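Local coordinates for protein NADP-dependent 2-hydroxyacid dehydrogenase (Rhizobium etli, PDB 4XCV) that probably interconverts 2-oxoacids and D-2-hydroxyacids by hydride transfer, using the NADPH that it holds in the cleft between its two domains, at residues Gly76-Ile81 / Ala233-Ser238; Arg93-Ser98 / Leu310-Asp315; Ser104-Met109 / Phe279-Asp284. One frame throughout, in Å; residues are numbered along the deposited sequence.

Contact 1. Residues Gly76-Ile81 / Ala233-Ser238. With NDP (NADPH dihydro-nicotinamide-adenine-dinucleotide phosphate), chain B.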
# COMPACT_ATOMS: atom_id res chain seq x y z
N GLY A 76 -17.87 12.46 -12.58
CA GLY A 76 -19.19 11.89 -12.77
C GLY A 76 -20.04 12.79 -13.66
O GLY A 76 -19.77 13.99 -13.85
N VAL A 77 -21.10 12.20 -14.22
CA VAL A 77 -22.03 12.93 -15.05
C VAL A 77 -23.49 12.70 -14.65
O VAL A 77 -24.37 13.16 -15.37
CB VAL A 77 -21.81 12.64 -16.55
CG1 VAL A 77 -20.40 13.05 -16.98
CG2 VAL A 77 -22.07 11.17 -16.88
N ASP A 78 -23.71 12.03 -13.52
CA ASP A 78 -25.06 11.91 -12.92
C ASP A 78 -25.67 13.29 -12.65
O ASP A 78 -26.89 13.47 -12.73
CB ASP A 78 -25.03 11.11 -11.60
CG ASP A 78 -26.42 11.01 -10.93
OD1 ASP A 78 -27.34 10.37 -11.50
OD2 ASP A 78 -26.63 11.56 -9.81
N HIS A 79 -24.84 14.27 -12.32
CA HIS A 79 -25.31 15.64 -12.08
C HIS A 79 -25.90 16.33 -13.32
O HIS A 79 -26.61 17.34 -13.19
CB HIS A 79 -24.17 16.47 -11.48
CG HIS A 79 -23.06 16.77 -12.44
ND1 HIS A 79 -22.99 17.96 -13.12
CD2 HIS A 79 -21.97 16.05 -12.84
CE1 HIS A 79 -21.91 17.97 -13.89
NE2 HIS A 79 -21.28 16.82 -13.74
N ILE A 80 -25.58 15.81 -14.52
CA ILE A 80 -25.98 16.40 -15.82
C ILE A 80 -26.95 15.52 -16.59
O ILE A 80 -27.91 16.00 -17.19
CB ILE A 80 -24.75 16.61 -16.75
CG1 ILE A 80 -23.81 17.68 -16.22
CG2 ILE A 80 -25.17 17.06 -18.16
CD1 ILE A 80 -22.46 17.69 -16.94
N ILE A 81 -26.68 14.23 -16.59
CA ILE A 81 -27.31 13.32 -17.52
C ILE A 81 -28.85 13.33 -17.52
O ILE A 81 -29.49 13.13 -18.56
CB ILE A 81 -26.74 11.89 -17.30
CG1 ILE A 81 -26.82 11.08 -18.58
CG2 ILE A 81 -27.41 11.19 -16.12
CD1 ILE A 81 -25.88 11.63 -19.63
N ALA A 233 -14.85 3.37 -3.69
CA ALA A 233 -14.43 4.75 -4.00
C ALA A 233 -15.05 5.24 -5.29
O ALA A 233 -14.53 6.16 -5.90
CB ALA A 233 -12.90 4.85 -4.06
N GLY A 234 -16.17 4.66 -5.69
CA GLY A 234 -16.89 5.11 -6.88
C GLY A 234 -17.84 6.22 -6.51
O GLY A 234 -17.43 7.39 -6.47
N ARG A 235 -19.10 5.84 -6.24
CA ARG A 235 -20.10 6.79 -5.80
C ARG A 235 -20.83 6.24 -4.59
O ARG A 235 -21.16 5.06 -4.51
CB ARG A 235 -21.08 7.08 -6.94
CG ARG A 235 -20.47 7.81 -8.14
CD ARG A 235 -20.18 9.28 -7.89
NE ARG A 235 -21.42 9.97 -7.58
CZ ARG A 235 -22.26 10.49 -8.46
NH1 ARG A 235 -22.00 10.49 -9.77
NH2 ARG A 235 -23.38 11.06 -8.02
N GLY A 236 -21.12 7.13 -3.64
CA GLY A 236 -21.74 6.75 -2.41
C GLY A 236 -23.17 6.22 -2.58
O GLY A 236 -23.60 5.31 -1.86
N LYS A 237 -23.91 6.76 -3.53
CA LYS A 237 -25.30 6.32 -3.74
C LYS A 237 -25.36 4.91 -4.36
O LYS A 237 -26.45 4.35 -4.42
CB LYS A 237 -26.12 7.31 -4.52
CG LYS A 237 -26.42 8.55 -3.71
CD LYS A 237 -27.12 9.63 -4.52
CE LYS A 237 -27.40 10.87 -3.66
NZ LYS A 237 -26.12 11.57 -3.30
N SER A 238 -24.22 4.32 -4.71
CA SER A 238 -24.19 2.93 -5.12
C SER A 238 -24.33 1.97 -3.94
O SER A 238 -24.56 0.78 -4.17
CB SER A 238 -22.93 2.59 -5.91
OG SER A 238 -22.97 3.27 -7.16
PA NDP B . -15.05 4.60 -16.67
O1A NDP B . -13.73 4.66 -17.38
O2A NDP B . -16.30 5.15 -17.33
O5B NDP B . -15.29 3.06 -16.29
C5B NDP B . -16.55 2.67 -15.74
C4B NDP B . -16.51 1.17 -15.56
O4B NDP B . -17.70 0.78 -14.89
C3B NDP B . -16.45 0.44 -16.88
O3B NDP B . -15.62 -0.73 -16.77
C2B NDP B . -17.90 0.06 -17.07
O2B NDP B . -18.13 -1.12 -17.88
C1B NDP B . -18.31 -0.24 -15.63
N9A NDP B . -19.76 -0.22 -15.42
C8A NDP B . -20.56 0.84 -15.62
N7A NDP B . -21.86 0.47 -15.43
C5A NDP B . -21.83 -0.87 -15.16
C6A NDP B . -22.83 -1.83 -14.95
N6A NDP B . -24.12 -1.50 -14.91
N1A NDP B . -22.44 -3.09 -14.73
C2A NDP B . -21.14 -3.43 -14.73
N3A NDP B . -20.13 -2.57 -14.94
C4A NDP B . -20.53 -1.30 -15.14
O3 NDP B . -14.95 5.31 -15.23
PN NDP B . -13.65 5.58 -14.32
O1N NDP B . -12.95 4.27 -14.15
O2N NDP B . -12.85 6.67 -14.84
O5D NDP B . -14.33 6.08 -12.99
C5D NDP B . -15.30 5.27 -12.31
C4D NDP B . -16.05 6.19 -11.34
O4D NDP B . -15.21 6.57 -10.26
C3D NDP B . -16.50 7.51 -11.91
O3D NDP B . -17.75 7.38 -12.62
C2D NDP B . -16.61 8.41 -10.69
O2D NDP B . -17.98 8.41 -10.22
C1D NDP B . -15.77 7.73 -9.65
N1N NDP B . -14.65 8.51 -9.13
C2N NDP B . -14.48 8.67 -7.78
C3N NDP B . -13.51 9.47 -7.27
C7N NDP B . -13.29 9.63 -5.86
O7N NDP B . -12.64 10.64 -5.50
N7N NDP B . -13.70 8.76 -4.95
C4N NDP B . -12.55 10.13 -8.18
C5N NDP B . -12.80 9.86 -9.58
C6N NDP B . -13.79 9.13 -10.05
P2B NDP B . -17.62 -1.15 -19.41
O1X NDP B . -18.25 -2.38 -20.00
O2X NDP B . -18.11 0.14 -20.04
O3X NDP B . -16.14 -1.16 -19.37

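Contact 2. Residues Arg93-Ser98 / Leu310-Asp315. With NDP (NADPH dihydro-nicotinamide-adenine-dinucleotide phosphate), chain B.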
# COMPACT_ATOMS: atom_id res chain seq x y z
N ARG A 93 -16.48 13.91 -20.03
CA ARG A 93 -16.23 13.83 -18.59
C ARG A 93 -14.83 14.23 -18.24
O ARG A 93 -13.93 14.25 -19.07
CB ARG A 93 -16.62 12.48 -18.03
CG ARG A 93 -15.68 11.42 -18.43
CD ARG A 93 -16.28 10.08 -18.01
NE ARG A 93 -15.27 9.09 -17.98
CZ ARG A 93 -14.63 8.72 -16.88
NH1 ARG A 93 -14.88 9.22 -15.65
NH2 ARG A 93 -13.71 7.83 -17.02
N PHE A 94 -14.66 14.67 -17.01
CA PHE A 94 -13.42 15.13 -16.54
C PHE A 94 -12.63 13.94 -16.13
O PHE A 94 -12.98 13.29 -15.13
CB PHE A 94 -13.62 16.10 -15.39
CG PHE A 94 -12.34 16.55 -14.74
CD1 PHE A 94 -11.13 16.64 -15.45
CD2 PHE A 94 -12.36 16.94 -13.42
CE1 PHE A 94 -9.98 17.01 -14.83
CE2 PHE A 94 -11.19 17.40 -12.83
CZ PHE A 94 -10.01 17.42 -13.54
N VAL A 95 -11.64 13.58 -16.92
CA VAL A 95 -10.71 12.56 -16.61
C VAL A 95 -9.38 13.23 -16.39
O VAL A 95 -8.68 13.71 -17.33
CB VAL A 95 -10.62 11.44 -17.69
CG1 VAL A 95 -9.51 10.46 -17.37
CG2 VAL A 95 -11.94 10.71 -17.75
N ASP A 96 -9.13 13.42 -15.11
CA ASP A 96 -7.87 14.00 -14.69
C ASP A 96 -6.84 12.88 -14.84
O ASP A 96 -6.68 11.96 -13.98
CB ASP A 96 -8.00 14.52 -13.28
CG ASP A 96 -6.75 15.21 -12.79
OD1 ASP A 96 -5.70 15.10 -13.45
OD2 ASP A 96 -6.84 15.82 -11.69
N ARG A 97 -6.14 12.94 -15.94
CA ARG A 97 -5.09 11.95 -16.27
C ARG A 97 -4.08 11.77 -15.18
O ARG A 97 -3.54 10.65 -15.00
CB ARG A 97 -4.40 12.36 -17.61
N SER A 98 -3.85 12.79 -14.32
CA SER A 98 -2.98 12.60 -13.08
C SER A 98 -3.58 12.05 -11.79
O SER A 98 -2.86 11.70 -10.91
CB SER A 98 -2.33 13.98 -12.69
OG SER A 98 -1.94 14.74 -13.84
N LEU A 310 -12.99 14.45 -29.80
CA LEU A 310 -13.03 14.62 -28.37
C LEU A 310 -12.78 13.30 -27.69
O LEU A 310 -13.20 12.24 -28.21
CB LEU A 310 -14.35 15.14 -27.92
CG LEU A 310 -14.71 16.57 -28.33
CD1 LEU A 310 -16.23 16.78 -28.25
CD2 LEU A 310 -13.98 17.65 -27.54
N GLN A 311 -12.10 13.34 -26.57
CA GLN A 311 -11.87 12.16 -25.74
C GLN A 311 -12.83 12.16 -24.54
O GLN A 311 -13.33 13.19 -24.13
CB GLN A 311 -10.42 12.14 -25.28
CG GLN A 311 -9.44 12.04 -26.44
CD GLN A 311 -8.02 12.27 -26.08
OE1 GLN A 311 -7.68 13.14 -25.27
NE2 GLN A 311 -7.14 11.50 -26.73
N PHE A 312 -13.03 11.00 -23.94
CA PHE A 312 -13.80 10.87 -22.70
C PHE A 312 -15.26 11.29 -22.88
O PHE A 312 -15.87 11.83 -21.94
CB PHE A 312 -13.13 11.63 -21.53
CG PHE A 312 -11.65 11.43 -21.46
CD1 PHE A 312 -11.11 10.17 -21.21
CD2 PHE A 312 -10.80 12.48 -21.71
CE1 PHE A 312 -9.74 10.01 -21.17
CE2 PHE A 312 -9.44 12.32 -21.64
CZ PHE A 312 -8.91 11.09 -21.41
N VAL A 313 -15.80 11.05 -24.05
CA VAL A 313 -17.18 11.37 -24.34
C VAL A 313 -18.06 10.30 -23.73
O VAL A 313 -17.78 9.10 -23.87
CB VAL A 313 -17.45 11.48 -25.84
CG1 VAL A 313 -18.91 11.76 -26.14
CG2 VAL A 313 -16.55 12.54 -26.48
N ILE A 314 -19.08 10.73 -23.03
CA ILE A 314 -19.94 9.74 -22.43
C ILE A 314 -20.91 9.15 -23.43
O ILE A 314 -21.33 9.73 -24.44
CB ILE A 314 -20.61 10.29 -21.22
CG1 ILE A 314 -21.60 11.34 -21.61
CG2 ILE A 314 -19.56 10.79 -20.19
CD1 ILE A 314 -23.00 10.85 -21.59
N ASP A 315 -21.31 7.94 -23.07
CA ASP A 315 -22.24 7.15 -23.86
C ASP A 315 -23.62 7.45 -23.32
O ASP A 315 -24.01 6.98 -22.26
CB ASP A 315 -21.86 5.67 -23.66
CG ASP A 315 -22.73 4.68 -24.42
OD1 ASP A 315 -23.88 4.99 -24.78
OD2 ASP A 315 -22.23 3.54 -24.59
PA NDP B . -15.05 4.60 -16.67
O1A NDP B . -13.73 4.66 -17.38
O2A NDP B . -16.30 5.15 -17.33
O5B NDP B . -15.29 3.06 -16.29
C5B NDP B . -16.55 2.67 -15.74
C4B NDP B . -16.51 1.17 -15.56
O4B NDP B . -17.70 0.78 -14.89
C3B NDP B . -16.45 0.44 -16.88
O3B NDP B . -15.62 -0.73 -16.77
C2B NDP B . -17.90 0.06 -17.07
O2B NDP B . -18.13 -1.12 -17.88
C1B NDP B . -18.31 -0.24 -15.63
N9A NDP B . -19.76 -0.22 -15.42
C8A NDP B . -20.56 0.84 -15.62
N7A NDP B . -21.86 0.47 -15.43
C5A NDP B . -21.83 -0.87 -15.16
C6A NDP B . -22.83 -1.83 -14.95
N6A NDP B . -24.12 -1.50 -14.91
N1A NDP B . -22.44 -3.09 -14.73
C2A NDP B . -21.14 -3.43 -14.73
N3A NDP B . -20.13 -2.57 -14.94
C4A NDP B . -20.53 -1.30 -15.14
O3 NDP B . -14.95 5.31 -15.23
PN NDP B . -13.65 5.58 -14.32
O1N NDP B . -12.95 4.27 -14.15
O2N NDP B . -12.85 6.67 -14.84
O5D NDP B . -14.33 6.08 -12.99
C5D NDP B . -15.30 5.27 -12.31
C4D NDP B . -16.05 6.19 -11.34
O4D NDP B . -15.21 6.57 -10.26
C3D NDP B . -16.50 7.51 -11.91
O3D NDP B . -17.75 7.38 -12.62
C2D NDP B . -16.61 8.41 -10.69
O2D NDP B . -17.98 8.41 -10.22
C1D NDP B . -15.77 7.73 -9.65
N1N NDP B . -14.65 8.51 -9.13
C2N NDP B . -14.48 8.67 -7.78
C3N NDP B . -13.51 9.47 -7.27
C7N NDP B . -13.29 9.63 -5.86
O7N NDP B . -12.64 10.64 -5.50
N7N NDP B . -13.70 8.76 -4.95
C4N NDP B . -12.55 10.13 -8.18
C5N NDP B . -12.80 9.86 -9.58
C6N NDP B . -13.79 9.13 -10.05
P2B NDP B . -17.62 -1.15 -19.41
O1X NDP B . -18.25 -2.38 -20.00
O2X NDP B . -18.11 0.14 -20.04
O3X NDP B . -16.14 -1.16 -19.37

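Contact 3. Residues Ser104-Met109 / Phe279-Asp284. With NDP (NADPH dihydro-nicotinamide-adenine-dinucleotide phosphate), chain B.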
# COMPACT_ATOMS: atom_id res chain seq x y z
N SER A 104 -5.23 4.72 -7.46
CA SER A 104 -4.57 3.44 -7.27
C SER A 104 -3.76 3.42 -5.98
O SER A 104 -3.73 2.36 -5.29
CB SER A 104 -3.69 3.10 -8.44
OG SER A 104 -4.51 2.86 -9.57
N GLU A 105 -3.15 4.54 -5.57
CA GLU A 105 -2.46 4.57 -4.27
C GLU A 105 -3.47 4.21 -3.18
O GLU A 105 -3.17 3.41 -2.27
CB GLU A 105 -1.93 5.94 -3.98
CG GLU A 105 -0.75 6.42 -4.82
CD GLU A 105 -0.54 7.90 -4.79
OE1 GLU A 105 -1.19 8.59 -3.95
OE2 GLU A 105 0.29 8.46 -5.56
N TRP A 106 -4.66 4.84 -3.23
CA TRP A 106 -5.67 4.63 -2.19
C TRP A 106 -6.15 3.20 -2.19
O TRP A 106 -6.24 2.57 -1.11
CB TRP A 106 -6.81 5.63 -2.37
CG TRP A 106 -7.87 5.60 -1.31
CD1 TRP A 106 -7.93 6.41 -0.23
CD2 TRP A 106 -9.03 4.77 -1.24
NE1 TRP A 106 -9.03 6.13 0.52
CE2 TRP A 106 -9.72 5.12 -0.08
CE3 TRP A 106 -9.54 3.74 -2.03
CZ2 TRP A 106 -10.90 4.48 0.31
CZ3 TRP A 106 -10.71 3.10 -1.65
CH2 TRP A 106 -11.38 3.49 -0.51
N VAL A 107 -6.46 2.66 -3.36
CA VAL A 107 -6.98 1.30 -3.43
C VAL A 107 -5.95 0.31 -2.90
O VAL A 107 -6.30 -0.59 -2.13
CB VAL A 107 -7.38 0.94 -4.88
CG1 VAL A 107 -7.66 -0.55 -5.05
CG2 VAL A 107 -8.58 1.76 -5.34
N VAL A 108 -4.72 0.42 -3.36
CA VAL A 108 -3.69 -0.53 -2.91
C VAL A 108 -3.48 -0.39 -1.40
O VAL A 108 -3.37 -1.40 -0.69
CB VAL A 108 -2.39 -0.34 -3.69
CG1 VAL A 108 -1.22 -1.05 -3.03
CG2 VAL A 108 -2.60 -0.78 -5.12
N MET A 109 -3.43 0.85 -0.88
CA MET A 109 -3.25 1.04 0.56
C MET A 109 -4.37 0.40 1.33
O MET A 109 -4.11 -0.29 2.32
CB MET A 109 -3.18 2.54 0.88
CG MET A 109 -2.81 2.83 2.33
SD MET A 109 -2.77 4.60 2.65
CE MET A 109 -4.48 4.96 2.48
N PHE A 279 -12.53 1.73 7.65
CA PHE A 279 -11.70 2.88 7.37
C PHE A 279 -12.50 3.85 6.54
O PHE A 279 -13.08 3.49 5.52
CB PHE A 279 -10.44 2.46 6.60
CG PHE A 279 -9.54 1.53 7.34
CD1 PHE A 279 -9.76 0.19 7.30
CD2 PHE A 279 -8.45 1.99 8.05
CE1 PHE A 279 -8.93 -0.68 7.98
CE2 PHE A 279 -7.58 1.11 8.72
CZ PHE A 279 -7.84 -0.23 8.67
N ILE A 280 -12.53 5.11 7.01
CA ILE A 280 -13.27 6.18 6.32
C ILE A 280 -12.29 7.21 5.86
O ILE A 280 -11.46 7.69 6.62
CB ILE A 280 -14.25 6.86 7.25
CG1 ILE A 280 -15.45 5.95 7.41
CG2 ILE A 280 -14.67 8.23 6.73
CD1 ILE A 280 -16.38 6.42 8.49
N THR A 281 -12.38 7.58 4.59
CA THR A 281 -11.73 8.79 4.10
C THR A 281 -12.82 9.69 3.57
O THR A 281 -13.84 9.25 2.99
CB THR A 281 -10.59 8.55 3.08
OG1 THR A 281 -11.09 7.76 2.00
CG2 THR A 281 -9.43 7.88 3.67
N PRO A 282 -12.67 11.02 3.75
CA PRO A 282 -13.79 11.95 3.51
C PRO A 282 -13.81 12.41 2.04
O PRO A 282 -13.68 13.59 1.74
CB PRO A 282 -13.46 13.12 4.47
CG PRO A 282 -11.94 13.12 4.44
CD PRO A 282 -11.56 11.68 4.47
N HIS A 283 -14.01 11.47 1.13
CA HIS A 283 -14.01 11.80 -0.27
C HIS A 283 -12.77 12.59 -0.66
O HIS A 283 -12.86 13.59 -1.34
CB HIS A 283 -15.33 12.46 -0.70
CG HIS A 283 -15.65 12.28 -2.16
ND1 HIS A 283 -16.92 12.32 -2.68
CD2 HIS A 283 -14.83 12.01 -3.22
CE1 HIS A 283 -16.88 12.14 -3.99
NE2 HIS A 283 -15.61 11.96 -4.34
N ASP A 284 -11.60 12.08 -0.22
CA ASP A 284 -10.32 12.70 -0.57
C ASP A 284 -9.37 11.66 -1.17
O ASP A 284 -8.17 11.96 -1.31
CB ASP A 284 -9.72 13.49 0.59
CG ASP A 284 -9.24 12.65 1.76
OD1 ASP A 284 -9.33 11.38 1.65
OD2 ASP A 284 -8.70 13.22 2.75
PA NDP B . -15.05 4.60 -16.67
O1A NDP B . -13.73 4.66 -17.38
O2A NDP B . -16.30 5.15 -17.33
O5B NDP B . -15.29 3.06 -16.29
C5B NDP B . -16.55 2.67 -15.74
C4B NDP B . -16.51 1.17 -15.56
O4B NDP B . -17.70 0.78 -14.89
C3B NDP B . -16.45 0.44 -16.88
O3B NDP B . -15.62 -0.73 -16.77
C2B NDP B . -17.90 0.06 -17.07
O2B NDP B . -18.13 -1.12 -17.88
C1B NDP B . -18.31 -0.24 -15.63
N9A NDP B . -19.76 -0.22 -15.42
C8A NDP B . -20.56 0.84 -15.62
N7A NDP B . -21.86 0.47 -15.43
C5A NDP B . -21.83 -0.87 -15.16
C6A NDP B . -22.83 -1.83 -14.95
N6A NDP B . -24.12 -1.50 -14.91
N1A NDP B . -22.44 -3.09 -14.73
C2A NDP B . -21.14 -3.43 -14.73
N3A NDP B . -20.13 -2.57 -14.94
C4A NDP B . -20.53 -1.30 -15.14
O3 NDP B . -14.95 5.31 -15.23
PN NDP B . -13.65 5.58 -14.32
O1N NDP B . -12.95 4.27 -14.15
O2N NDP B . -12.85 6.67 -14.84
O5D NDP B . -14.33 6.08 -12.99
C5D NDP B . -15.30 5.27 -12.31
C4D NDP B . -16.05 6.19 -11.34
O4D NDP B . -15.21 6.57 -10.26
C3D NDP B . -16.50 7.51 -11.91
O3D NDP B . -17.75 7.38 -12.62
C2D NDP B . -16.61 8.41 -10.69
O2D NDP B . -17.98 8.41 -10.22
C1D NDP B . -15.77 7.73 -9.65
N1N NDP B . -14.65 8.51 -9.13
C2N NDP B . -14.48 8.67 -7.78
C3N NDP B . -13.51 9.47 -7.27
C7N NDP B . -13.29 9.63 -5.86
O7N NDP B . -12.64 10.64 -5.50
N7N NDP B . -13.70 8.76 -4.95
C4N NDP B . -12.55 10.13 -8.18
C5N NDP B . -12.80 9.86 -9.58
C6N NDP B . -13.79 9.13 -10.05
P2B NDP B . -17.62 -1.15 -19.41
O1X NDP B . -18.25 -2.38 -20.00
O2X NDP B . -18.11 0.14 -20.04
O3X NDP B . -16.14 -1.16 -19.37

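Contact 1. Residues Gly76-Ile81 / Ala233-Ser238
In the active-site cleft between the two domains, Asp78 and Arg235 face each other from opposing walls. Asp78 lies in the short, weakly bonded helix of about 78-81 on one wall, whereas Arg235 belongs to the loop that follows strand 229-232 of the nucleotide-binding sheet. Only about 115 Å² is buried. The closest approach across the two segments is made by the methylene of Asp78, whose CB lies 3.6 Å from Arg235 NH1 at the edge of the guanidinium and near its plane. With chi1 at 178° the carboxylate extends away from the backbone N of Asp78 and toward the arginine, but it does not pair flat with that group: the two planes are turned 56° apart, and Asp78 OD2 stays 3.7 Å from Arg235 NH2, a long salt bridge. Because Arg235 was modelled in two conformers, this bridge describes one of them. In that conformer the chain is bent at chi2 and chi3, and the bend lays its aliphatic part against the nicotinamide ribose, with CG 3.3 Å from NADPH O2D.

Two residues earlier, the same loop orients the cofactor's reactive end. Ala233 O accepts a hydrogen bond from the carboxamide N7N of NADPH at 2.9 Å, fairly straight (160°), and Gly234 O comes within 3.5 Å of NADPH C2N. Gly234 N is itself bonded to Asn232 OD1, and Asn232 ND2 donates to Arg235 O, so one asparagine steadies the loop from behind. An arginine at this point, close to both the nicotinamide ribose and the cleft, is consistent with the substrate-binding arginine of the active site in D-2-hydroxyacid dehydrogenases.

Contact 2. Residues Arg93-Ser98 / Leu310-Asp315
Val95 sits squarely over one face of the Phe312 ring, its CB 3.8 Å from the ring centroid and only 10° off the normal, a CH-pi contact. Both methyls flank that point: CG2 comes down to 3.6 Å from Phe312 CD1, while CG1 leans toward CE1. Gln311 CB covers the opposite face near its rim, so the phenyl is held between a valine from one loop and its own chain neighbour. Phe312 has left-handed helical backbone angles, and its carbonyl accepts from Arg93 N at 2.9 Å, which pins the returning C-terminal chain beside the end of strand 91-92.

Val95 also does a second job. Its CG2 lies 3.4 Å above the centre of the Arg93 guanidinium, on the face opposite the one approached by NADPH O2A. The guanidinium plane stands perpendicular to the Phe312 ring. Arg93 gets there with CG between its backbone N and carbonyl carbon (chi1 72°), from which the chain runs extended past Ile314, with CD 4.0 Å from Ile314 CG2. At its end, in one of two modelled conformers, NH2 donates to NADPH O2N at 2.6 Å with a fairly straight approach (159°); NH1 adds a weak bond to the same oxygen, which lies in the guanidinium plane at its edge. Since NH1 also donates to Ala75 O, in this conformer the group is held both by the protein backbone and by the cofactor, and its positive charge probably offsets the negative charge of the pyrophosphate.

Elsewhere the cofactor is bonded by the backbone N of Leu148 and of Leu151. An arginine reaching over from the other domain thus contributes to the pyrophosphate site, consistent with the glycine-rich, Rossmann-type nucleotide-binding fold of this family.

Contact 3. Residues Ser104-Met109 / Phe279-Asp284
Thr281 OG1 is gripped by Asp259 OD1 and, more weakly, by Trp106 NE1, which stands 3.0 Å from it with an N-H...O angle of 133°. This buried polar contact lies in the Rossmann-type nucleotide-binding domain, where helix 100-116 faces the chain leaving strand 278-280, the last strand of the parallel sheet. Trp106 is swung out from the helix with CG anti to its backbone N (chi1 -176°), and that carries the pyrrole side of the indole to the threonine. The indole and the threonine side chain run antiparallel, side by side. The methyl CG2 of Thr281 meets the indole at its edge and in its plane, 3.6 Å from Trp106 NE1, whereas OG1 approaches obliquely. A buried indole N-H is in this way given an acceptor, although the bond is weak and bent.

Asp259 OD1 also takes a hydrogen bond from Asp284 N, so a single carboxylate oxygen ties down both ends of the turn that follows the strand. Within that turn Pro282 occupies the middle position of an inverse gamma turn. Residues on both segments face the second subunit as well: Glu105 forms a salt bridge with Arg116 of that subunit, and Asp284 OD2 is hydrogen-bonded to its His121.

The turn delivers His283 to the cofactor. Its ND1 is bonded to Glu264 OE1, a histidine-glutamate pair consistent with the acid-base pair of D-2-hydroxyacid dehydrogenases. The carboxamide oxygen O7N of NADPH lies at the edge of the His283 ring, near its plane, 3.4 Å from CD2.

All three contacts converge on one NADPH: contact 2 holds the pyrophosphate, contact 1 lines the nicotinamide ribose and bonds the amide nitrogen, and contact 3 brings a histidine to the amide oxygen. Contact 1 is the go-between. On one side Ile81 CD1 packs 3.6 Å from Ile314 CD1, and Val77 CG1 lies 4.0 Å from Arg93 CB; on the other, Ala233 CB rests 3.7 Å from Trp106 CZ3. Its centre is about 15 Å from that of contact 2 and about 17 Å from that of contact 3. Contacts 2 and 3, with centres about 22 Å apart, do not touch, and the cofactor bridges them across the cleft.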